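Long-range contacts in prophage MuSo2, 43 kDa tail protein (Shewanella oneidensis, PDB 3CDD), which is probably a trimeric baseplate hub protein of a Mu-like prophage tail, a structural part of the contractile tail machinery: residues Glu142-Gln148 against Arg161-Arg166; Ala200-Ser206 against Ser280-Thr286; Trp207-Lys213 against Glu245-Pro251. One frame throughout, in Å; residues are numbered along the deposited sequence. Where two conformers were deposited one is given.

Interaction 1 of 3, residues Glu142-Gln148 against Arg161-Arg166; sequences EPFQRIQ and RLAKQR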
# COMPACT_ATOMS: atom_id res chain seq x y z
N GLU A 142 -22.88 -31.73 -11.37
CA GLU A 142 -22.30 -32.72 -12.28
C GLU A 142 -20.80 -32.91 -12.04
O GLU A 142 -20.15 -31.99 -11.54
CB GLU A 142 -22.54 -32.32 -13.75
CG GLU A 142 -23.95 -32.57 -14.25
CD GLU A 142 -24.37 -34.02 -14.15
OE1 GLU A 142 -23.94 -34.85 -15.00
OE2 GLU A 142 -25.15 -34.34 -13.22
N PRO A 143 -20.27 -34.10 -12.39
CA PRO A 143 -18.82 -34.29 -12.45
C PRO A 143 -18.16 -33.34 -13.46
O PRO A 143 -18.85 -32.82 -14.35
CB PRO A 143 -18.67 -35.75 -12.91
CG PRO A 143 -20.02 -36.12 -13.50
CD PRO A 143 -21.00 -35.34 -12.68
N PHE A 144 -16.86 -33.09 -13.32
CA PHE A 144 -16.08 -32.43 -14.37
C PHE A 144 -15.42 -33.51 -15.24
O PHE A 144 -14.75 -34.43 -14.70
CB PHE A 144 -15.00 -31.53 -13.79
CG PHE A 144 -15.53 -30.39 -12.91
CD1 PHE A 144 -15.86 -30.61 -11.57
CD2 PHE A 144 -15.67 -29.10 -13.43
CE1 PHE A 144 -16.34 -29.56 -10.77
CE2 PHE A 144 -16.15 -28.05 -12.64
CZ PHE A 144 -16.47 -28.28 -11.30
N GLN A 145 -15.56 -33.42 -16.55
CA GLN A 145 -14.97 -34.44 -17.41
C GLN A 145 -13.45 -34.53 -17.25
O GLN A 145 -12.92 -35.60 -16.98
CB GLN A 145 -15.34 -34.27 -18.88
CG GLN A 145 -15.16 -35.58 -19.65
CD GLN A 145 -14.43 -35.40 -20.95
OE1 GLN A 145 -14.76 -34.50 -21.73
NE2 GLN A 145 -13.45 -36.27 -21.22
N ARG A 146 -12.76 -33.40 -17.39
CA ARG A 146 -11.31 -33.35 -17.25
C ARG A 146 -10.82 -32.01 -16.74
O ARG A 146 -11.08 -30.96 -17.35
CB ARG A 146 -10.60 -33.71 -18.56
CG ARG A 146 -9.09 -33.85 -18.40
CD ARG A 146 -8.42 -34.28 -19.69
NE ARG A 146 -8.25 -33.17 -20.62
CZ ARG A 146 -7.33 -33.13 -21.59
NH1 ARG A 146 -6.47 -34.13 -21.76
NH2 ARG A 146 -7.27 -32.07 -22.39
N ILE A 147 -10.10 -32.07 -15.62
CA ILE A 147 -9.54 -30.91 -14.91
C ILE A 147 -8.04 -31.10 -14.79
O ILE A 147 -7.58 -32.09 -14.24
CB ILE A 147 -10.15 -30.77 -13.48
CG1 ILE A 147 -11.67 -30.56 -13.53
CG2 ILE A 147 -9.42 -29.69 -12.63
CD1 ILE A 147 -12.11 -29.28 -14.20
N GLN A 148 -7.28 -30.15 -15.31
CA GLN A 148 -5.84 -30.18 -15.14
C GLN A 148 -5.33 -29.18 -14.10
O GLN A 148 -5.70 -28.00 -14.12
CB GLN A 148 -5.14 -29.96 -16.47
CG GLN A 148 -4.63 -31.24 -17.06
CD GLN A 148 -4.49 -31.18 -18.56
OE1 GLN A 148 -5.38 -30.68 -19.26
NE2 GLN A 148 -3.38 -31.68 -19.07
N ARG A 161 -11.97 -22.34 -8.11
CA ARG A 161 -12.37 -22.23 -9.52
C ARG A 161 -13.44 -23.27 -9.93
O ARG A 161 -14.41 -22.94 -10.61
CB ARG A 161 -11.18 -22.19 -10.50
CG ARG A 161 -10.18 -23.34 -10.48
CD ARG A 161 -9.24 -23.19 -11.70
NE ARG A 161 -8.17 -24.18 -11.81
CZ ARG A 161 -8.23 -25.29 -12.56
NH1 ARG A 161 -9.34 -25.58 -13.24
NH2 ARG A 161 -7.19 -26.11 -12.62
N LEU A 162 -13.28 -24.50 -9.47
CA LEU A 162 -14.32 -25.52 -9.66
C LEU A 162 -15.66 -25.09 -9.03
O LEU A 162 -16.71 -25.20 -9.68
CB LEU A 162 -13.85 -26.86 -9.08
CG LEU A 162 -12.57 -27.49 -9.66
CD1 LEU A 162 -12.27 -28.81 -8.94
CD2 LEU A 162 -12.65 -27.73 -11.16
N ALA A 163 -15.61 -24.63 -7.78
CA ALA A 163 -16.78 -24.16 -7.05
C ALA A 163 -17.58 -23.14 -7.87
O ALA A 163 -18.82 -23.15 -7.87
CB ALA A 163 -16.37 -23.55 -5.70
N LYS A 164 -16.85 -22.27 -8.56
CA LYS A 164 -17.43 -21.16 -9.28
C LYS A 164 -18.21 -21.66 -10.51
O LYS A 164 -19.17 -21.03 -10.95
CB LYS A 164 -16.31 -20.21 -9.70
CG LYS A 164 -16.62 -18.75 -9.58
CD LYS A 164 -15.52 -17.90 -10.22
CE LYS A 164 -16.09 -16.99 -11.33
NZ LYS A 164 -15.12 -15.95 -11.81
N GLN A 165 -17.78 -22.79 -11.06
CA GLN A 165 -18.44 -23.42 -12.20
C GLN A 165 -19.63 -24.29 -11.77
O GLN A 165 -20.29 -24.89 -12.62
CB GLN A 165 -17.44 -24.26 -13.01
CG GLN A 165 -16.28 -23.48 -13.61
CD GLN A 165 -15.17 -24.38 -14.13
OE1 GLN A 165 -14.06 -24.39 -13.60
NE2 GLN A 165 -15.46 -25.13 -15.18
N ARG A 166 -19.87 -24.39 -10.46
CA ARG A 166 -20.99 -25.17 -9.91
C ARG A 166 -21.93 -24.34 -9.04
O ARG A 166 -22.87 -24.87 -8.44
CB ARG A 166 -20.48 -26.39 -9.14
CG ARG A 166 -19.93 -27.55 -10.01
CD ARG A 166 -20.92 -28.03 -11.07
NE ARG A 166 -20.33 -29.04 -11.97
CZ ARG A 166 -19.82 -28.78 -13.18
NH1 ARG A 166 -19.81 -27.55 -13.67
NH2 ARG A 166 -19.33 -29.78 -13.91
O HOH W 1 -8.28 -27.24 -16.10
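Phe144 lies between two side chains of Arg161-Arg166, Arg166 on one face of its ring and Leu162 on the other. The guanidinium of Arg166 stacks flat on the ring, with planes 9° apart. This is also a cation-pi contact, with CZ of Arg166 4.0 Å from the ring centroid of Phe144. On the opposite face, CD2 of Leu162 makes a CH-pi contact, 3.8 Å from the Phe144 centroid.

Hydrogen bonds fix the rotation of the Arg166 group. NE of Arg166 donates to O of Glu142 at 3.0 Å and 164°. NH2 of Arg166 donates to O of Pro143 at 3.1 Å, from above that carbonyl plane. NH1 turns back to O of Gln165 at 2.9 Å. All three acceptors lie near the guanidinium plane, so its face stays turned to the ring. Chi1 (-74°) places CG of Arg166 by CZ of Phe144, and the bend at chi2 folds the rest of the chain so that the guanidinium lies over the ring.

The apolar contact continues at Ile147, whose CD1 packs tightly on CD2 of Leu162 at 3.5 Å. At the far end, NH2 of Arg161 makes a weak bond to O of Gln148, 2.8 Å long. NE of Arg161 has salt bridges to Glu150 and Glu153.

The contact joins strand 144-148 to the end of helix 155-164, within the gp44-like second domain. Strand 113-115 pairs with strand 144-148, and Leu162 also packs on Leu119 and Ile122 of helix 119-127.

Interaction 2 of 3, residues Ala200-Ser206 against Ser280-Thr286; sequences AARGRFS and SNMAEYT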
# COMPACT_ATOMS: atom_id res chain seq x y z
N ALA A 200 -23.58 -0.79 18.64
CA ALA A 200 -23.12 0.22 17.70
C ALA A 200 -23.15 -0.37 16.32
O ALA A 200 -23.22 -1.59 16.17
CB ALA A 200 -21.70 0.67 18.06
N ALA A 201 -23.07 0.48 15.29
CA ALA A 201 -23.08 0.02 13.91
C ALA A 201 -22.45 1.01 12.96
O ALA A 201 -22.34 2.21 13.25
CB ALA A 201 -24.48 -0.32 13.44
N ARG A 202 -22.12 0.51 11.79
CA ARG A 202 -21.36 1.26 10.83
C ARG A 202 -21.73 0.77 9.43
O ARG A 202 -21.87 -0.43 9.24
CB ARG A 202 -19.89 0.93 11.17
CG ARG A 202 -18.83 1.50 10.34
CD ARG A 202 -17.50 1.17 10.98
NE ARG A 202 -16.90 -0.07 10.49
CZ ARG A 202 -15.71 -0.17 9.89
NH1 ARG A 202 -14.94 0.90 9.69
NH2 ARG A 202 -15.28 -1.35 9.50
N GLY A 203 -21.82 1.66 8.44
CA GLY A 203 -22.16 1.26 7.07
C GLY A 203 -21.45 2.09 6.03
O GLY A 203 -20.95 3.18 6.30
N ARG A 204 -21.39 1.58 4.81
CA ARG A 204 -20.90 2.37 3.68
C ARG A 204 -21.61 1.88 2.45
O ARG A 204 -21.49 0.71 2.10
CB ARG A 204 -19.38 2.21 3.50
CG ARG A 204 -18.85 3.02 2.30
CD ARG A 204 -17.37 2.95 2.27
NE ARG A 204 -16.82 3.68 3.42
CZ ARG A 204 -16.47 4.96 3.38
NH1 ARG A 204 -16.61 5.68 2.27
NH2 ARG A 204 -15.98 5.53 4.47
N PHE A 205 -22.33 2.77 1.79
CA PHE A 205 -23.15 2.42 0.63
C PHE A 205 -22.74 3.35 -0.50
O PHE A 205 -22.94 4.56 -0.42
CB PHE A 205 -24.64 2.51 0.99
CG PHE A 205 -24.97 1.71 2.24
CD1 PHE A 205 -25.26 0.35 2.16
CD2 PHE A 205 -24.94 2.31 3.49
CE1 PHE A 205 -25.52 -0.40 3.30
CE2 PHE A 205 -25.22 1.57 4.65
CZ PHE A 205 -25.50 0.22 4.56
N SER A 206 -22.14 2.77 -1.53
CA SER A 206 -21.44 3.52 -2.54
C SER A 206 -21.86 3.17 -3.95
O SER A 206 -22.29 2.04 -4.19
CB SER A 206 -19.94 3.27 -2.35
OG SER A 206 -19.17 4.00 -3.28
N SER A 280 -19.85 -2.76 -3.03
CA SER A 280 -20.30 -1.38 -2.88
C SER A 280 -21.14 -1.17 -1.63
O SER A 280 -21.47 -0.04 -1.30
CB SER A 280 -21.05 -0.94 -4.13
OG SER A 280 -20.23 -1.07 -5.28
N ASN A 281 -21.48 -2.26 -0.94
CA ASN A 281 -22.26 -2.17 0.28
C ASN A 281 -21.53 -2.83 1.45
O ASN A 281 -20.90 -3.87 1.29
CB ASN A 281 -23.67 -2.73 0.07
CG ASN A 281 -24.44 -1.98 -0.99
OD1 ASN A 281 -24.35 -0.75 -1.10
ND2 ASN A 281 -25.23 -2.71 -1.78
N MSE A 282 -21.55 -2.16 2.60
CA MSE A 282 -20.99 -2.73 3.83
C MSE A 282 -21.92 -2.31 4.96
O MSE A 282 -22.39 -1.17 4.98
CB MSE A 282 -19.55 -2.24 4.06
CG MSE A 282 -18.84 -2.69 5.38
SE MSE A 282 -19.21 -1.53 6.95
CE MSE A 282 -18.08 -0.09 6.49
N ALA A 283 -22.23 -3.26 5.86
CA ALA A 283 -22.93 -2.95 7.10
C ALA A 283 -22.40 -3.88 8.20
O ALA A 283 -22.38 -5.10 8.02
CB ALA A 283 -24.44 -3.11 6.95
N GLU A 284 -21.97 -3.30 9.31
CA GLU A 284 -21.34 -4.04 10.41
C GLU A 284 -21.96 -3.64 11.72
O GLU A 284 -21.93 -2.45 12.08
CB GLU A 284 -19.83 -3.73 10.48
CG GLU A 284 -19.06 -4.33 9.36
CD GLU A 284 -17.56 -4.10 9.45
OE1 GLU A 284 -17.07 -3.40 10.37
OE2 GLU A 284 -16.89 -4.66 8.56
N TYR A 285 -22.46 -4.64 12.43
CA TYR A 285 -23.17 -4.48 13.68
C TYR A 285 -22.35 -5.01 14.84
O TYR A 285 -21.97 -6.17 14.86
CB TYR A 285 -24.55 -5.20 13.62
CG TYR A 285 -25.51 -4.44 12.69
CD1 TYR A 285 -25.51 -4.66 11.31
CD2 TYR A 285 -26.34 -3.46 13.20
CE1 TYR A 285 -26.36 -3.91 10.45
CE2 TYR A 285 -27.20 -2.73 12.36
CZ TYR A 285 -27.19 -2.95 11.00
OH TYR A 285 -28.03 -2.20 10.21
N THR A 286 -22.12 -4.16 15.83
CA THR A 286 -21.40 -4.52 17.03
C THR A 286 -22.44 -4.88 18.09
O THR A 286 -23.30 -4.05 18.44
CB THR A 286 -20.56 -3.34 17.51
OG1 THR A 286 -19.63 -2.95 16.48
CG2 THR A 286 -19.84 -3.67 18.81
O HOH W 2 -17.57 -2.20 12.59
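Arg202 and Glu284 face each other as a hydrogen-bonded pair, and their side chains run side by side on one face of the sheet. CB of Arg202 lies 4.1 Å from the backbone O of Glu284. The chain goes out extended and then bends at chi3 (92°), which turns the guanidinium toward the neighbouring strand. NE reaches OE1 of Glu284 by a weak bond and also has a weak bond to a water, which donates to the same OE1. CZ has the methyl CE of Met282, a selenomethionine, over its face at 4.1 Å. At the tip, NH2 of Arg202 forms the straight bond of the salt bridge, 2.9 Å to OE1 of Glu284 and 163°. The oxygen is met from above the carboxylate plane.

The two strands form an antiparallel ladder, their axes 4.6 Å apart. Strand 331-339 continues the sheet beyond 281-288. A strand of the second subunit pairs with 200-206, so the sheet crosses the subunit interface.

On the other face, the ring of Phe205 lies across Gly203, and O of Met282 sits over this ring, 3.4 Å from CZ of Phe205. CB of Ala201 touches CD2 of Tyr285 at 3.7 Å. Back on the face of Arg202, Arg204 has a salt bridge to Asp79 of the second subunit. OG of Ser206 is hydrogen-bonded to the same Asp79.

Interaction 3 of 3, residues Trp207-Lys213 against Glu245-Pro251; sequences WRQRFSK and EIGRYRP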
# COMPACT_ATOMS: atom_id res chain seq x y z
N TRP A 207 -21.73 4.13 -4.89
CA TRP A 207 -21.79 3.85 -6.31
C TRP A 207 -20.45 3.98 -7.06
O TRP A 207 -20.45 3.92 -8.29
CB TRP A 207 -22.78 4.79 -7.03
CG TRP A 207 -24.25 4.43 -6.91
CD1 TRP A 207 -24.83 3.58 -6.01
CD2 TRP A 207 -25.32 4.97 -7.70
NE1 TRP A 207 -26.19 3.55 -6.20
CE2 TRP A 207 -26.52 4.41 -7.22
CE3 TRP A 207 -25.37 5.90 -8.75
CZ2 TRP A 207 -27.76 4.71 -7.77
CZ3 TRP A 207 -26.61 6.22 -9.29
CH2 TRP A 207 -27.80 5.62 -8.80
N ARG A 208 -19.34 4.19 -6.37
CA ARG A 208 -18.04 4.37 -7.04
C ARG A 208 -17.76 3.20 -7.99
O ARG A 208 -17.19 3.38 -9.07
CB ARG A 208 -16.88 4.53 -6.04
CG ARG A 208 -16.79 5.90 -5.37
CD ARG A 208 -15.85 5.91 -4.14
NE ARG A 208 -16.10 7.08 -3.27
CZ ARG A 208 -15.59 8.30 -3.44
NH1 ARG A 208 -14.74 8.56 -4.45
NH2 ARG A 208 -15.92 9.28 -2.58
N GLN A 209 -18.19 2.00 -7.60
CA GLN A 209 -17.89 0.80 -8.38
C GLN A 209 -19.15 0.17 -8.97
O GLN A 209 -19.12 -0.97 -9.41
CB GLN A 209 -17.07 -0.20 -7.55
CG GLN A 209 -15.71 0.37 -7.15
CD GLN A 209 -14.94 -0.53 -6.20
OE1 GLN A 209 -15.41 -0.85 -5.10
NE2 GLN A 209 -13.72 -0.92 -6.60
N ARG A 210 -20.23 0.95 -8.99
CA ARG A 210 -21.51 0.56 -9.54
C ARG A 210 -21.67 1.12 -10.93
O ARG A 210 -21.19 2.25 -11.21
CB ARG A 210 -22.67 1.04 -8.65
CG ARG A 210 -22.75 0.37 -7.25
CD ARG A 210 -22.97 -1.10 -7.36
NE ARG A 210 -24.32 -1.41 -7.81
CZ ARG A 210 -25.39 -1.43 -7.02
NH1 ARG A 210 -25.27 -1.17 -5.73
NH2 ARG A 210 -26.59 -1.71 -7.53
N PHE A 211 -22.30 0.33 -11.81
CA PHE A 211 -22.46 0.74 -13.22
C PHE A 211 -23.86 0.40 -13.71
O PHE A 211 -24.48 -0.50 -13.19
CB PHE A 211 -21.38 0.13 -14.12
CG PHE A 211 -19.97 0.51 -13.70
CD1 PHE A 211 -19.28 -0.26 -12.77
CD2 PHE A 211 -19.35 1.66 -14.23
CE1 PHE A 211 -17.99 0.08 -12.37
CE2 PHE A 211 -18.08 2.01 -13.82
CZ PHE A 211 -17.39 1.23 -12.89
N SER A 212 -24.35 1.16 -14.69
CA SER A 212 -25.70 1.01 -15.23
C SER A 212 -25.80 -0.15 -16.21
O SER A 212 -26.86 -0.75 -16.38
CB SER A 212 -26.18 2.30 -15.91
OG SER A 212 -25.28 2.72 -16.92
N LYS A 213 -24.68 -0.45 -16.86
CA LYS A 213 -24.62 -1.50 -17.87
C LYS A 213 -23.24 -2.14 -17.90
O LYS A 213 -22.22 -1.45 -17.97
CB LYS A 213 -24.97 -0.91 -19.24
CG LYS A 213 -25.34 -1.97 -20.29
CD LYS A 213 -25.84 -1.33 -21.57
CE LYS A 213 -27.35 -1.18 -21.56
NZ LYS A 213 -27.89 -0.55 -22.80
N GLU A 245 -30.60 -0.65 -10.68
CA GLU A 245 -30.45 0.16 -9.47
C GLU A 245 -29.75 1.49 -9.77
O GLU A 245 -29.94 2.48 -9.06
CB GLU A 245 -29.69 -0.60 -8.38
CG GLU A 245 -30.41 -1.86 -7.87
CD GLU A 245 -29.71 -2.57 -6.69
OE1 GLU A 245 -28.81 -1.96 -6.04
OE2 GLU A 245 -30.07 -3.74 -6.41
N ILE A 246 -28.94 1.50 -10.83
CA ILE A 246 -28.08 2.64 -11.15
C ILE A 246 -28.74 3.48 -12.23
O ILE A 246 -28.65 3.14 -13.40
CB ILE A 246 -26.66 2.19 -11.59
CG1 ILE A 246 -26.04 1.20 -10.59
CG2 ILE A 246 -25.73 3.39 -11.86
CD1 ILE A 246 -26.27 1.51 -9.10
N GLY A 247 -29.36 4.59 -11.83
CA GLY A 247 -30.22 5.37 -12.73
C GLY A 247 -29.61 6.50 -13.55
O GLY A 247 -30.32 7.35 -14.07
N ARG A 248 -28.28 6.50 -13.65
CA ARG A 248 -27.52 7.44 -14.46
C ARG A 248 -26.75 6.59 -15.45
O ARG A 248 -26.41 5.46 -15.14
CB ARG A 248 -26.52 8.18 -13.55
CG ARG A 248 -25.72 9.29 -14.18
CD ARG A 248 -24.46 9.61 -13.37
NE ARG A 248 -24.72 9.42 -11.98
CZ ARG A 248 -23.82 9.20 -11.04
NH1 ARG A 248 -22.52 9.19 -11.30
NH2 ARG A 248 -24.26 9.01 -9.81
N TYR A 249 -26.45 7.14 -16.61
CA TYR A 249 -25.62 6.47 -17.61
C TYR A 249 -24.21 6.26 -17.08
O TYR A 249 -23.43 7.21 -16.95
CB TYR A 249 -25.60 7.31 -18.89
CG TYR A 249 -24.68 6.82 -19.97
CD1 TYR A 249 -25.01 5.71 -20.77
CD2 TYR A 249 -23.48 7.50 -20.25
CE1 TYR A 249 -24.16 5.28 -21.78
CE2 TYR A 249 -22.63 7.06 -21.26
CZ TYR A 249 -22.98 5.96 -22.03
OH TYR A 249 -22.14 5.54 -23.04
N ARG A 250 -23.89 5.01 -16.76
CA ARG A 250 -22.55 4.65 -16.27
C ARG A 250 -22.15 3.31 -16.88
O ARG A 250 -22.37 2.26 -16.26
CB ARG A 250 -22.54 4.57 -14.72
CG ARG A 250 -22.35 5.91 -14.01
CD ARG A 250 -22.44 5.82 -12.47
NE ARG A 250 -21.40 4.97 -11.88
CZ ARG A 250 -20.14 5.35 -11.63
NH1 ARG A 250 -19.70 6.59 -11.93
NH2 ARG A 250 -19.30 4.49 -11.09
N PRO A 251 -21.61 3.32 -18.12
CA PRO A 251 -21.23 2.07 -18.76
C PRO A 251 -19.86 1.50 -18.37
O PRO A 251 -18.88 2.25 -18.25
CB PRO A 251 -21.23 2.43 -20.25
CG PRO A 251 -20.84 3.86 -20.27
CD PRO A 251 -21.38 4.48 -19.02
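Two loops meet here, one linking strands 200-206 and 213-217, the other leading from strand 239-242 into strand 251-255. CD1 of Ile246 touches both Trp207 and Arg210. It makes a CH-pi contact over the five-membered ring of Trp207, 3.6 Å from the centroid. The same methyl lies over one face of the Arg210 guanidinium. With CG1 anti to the carbonyl carbon (chi1 -51°), this branch of Ile246 points CD1 at both groups.

NH2 of Arg210 forms a salt bridge with OE1 of Glu245, 2.7 Å long and nearly straight at 172°. The same nitrogen has a salt bridge to Asp243, so two carboxylates hold this buried arginine.

Trp207 to Arg210 is a type I beta turn, closed by the bond from Arg210 N to Trp207 O. Arg250 grips the end of this turn side-on. Its NE, at 2.8 Å, and its NH2, at 2.9 Å, both donate to O of Arg210, which lies near the guanidinium plane. NH1 of Arg250 has salt bridges to Asp101 and Asp104 of the second subunit.

Ser212 links the backbones just before strands 213-217 and 251-255 pair in parallel at Lys213 and Pro251. N of Ser212 donates to O of Arg250 at 2.8 Å. In return, N of Arg250 donates to OG of Ser212 at 2.7 Å. The hydroxyl is set between backbone N and carbonyl carbon (chi1 56°), where it meets that N-H. Arg248 crosses Trp207 obliquely, with NH2 3.5 Å from CE3 of Trp207, and has a salt bridge to Asp101 of the second subunit.

Overall arrangement
Interactions 2 and 3 are neighbours, with centres 20 Å apart. Residues 207-213 directly follow strand 200-206, and interaction 3 is nested in the chain loop that interaction 2 closes. The two touch where OG of Ser280 packs on CD of Arg210, 3.4 Å away. Both also meet the second subunit, and its Asp79 has partners in each: Arg204 and Ser206 in interaction 2, Arg208 in interaction 3. Interaction 1 comes earlier in the chain and stands apart. Its nearest atoms are about 17 Å from interaction 2 and about 16 Å from interaction 3. No other chain of the assembly touches its two segments.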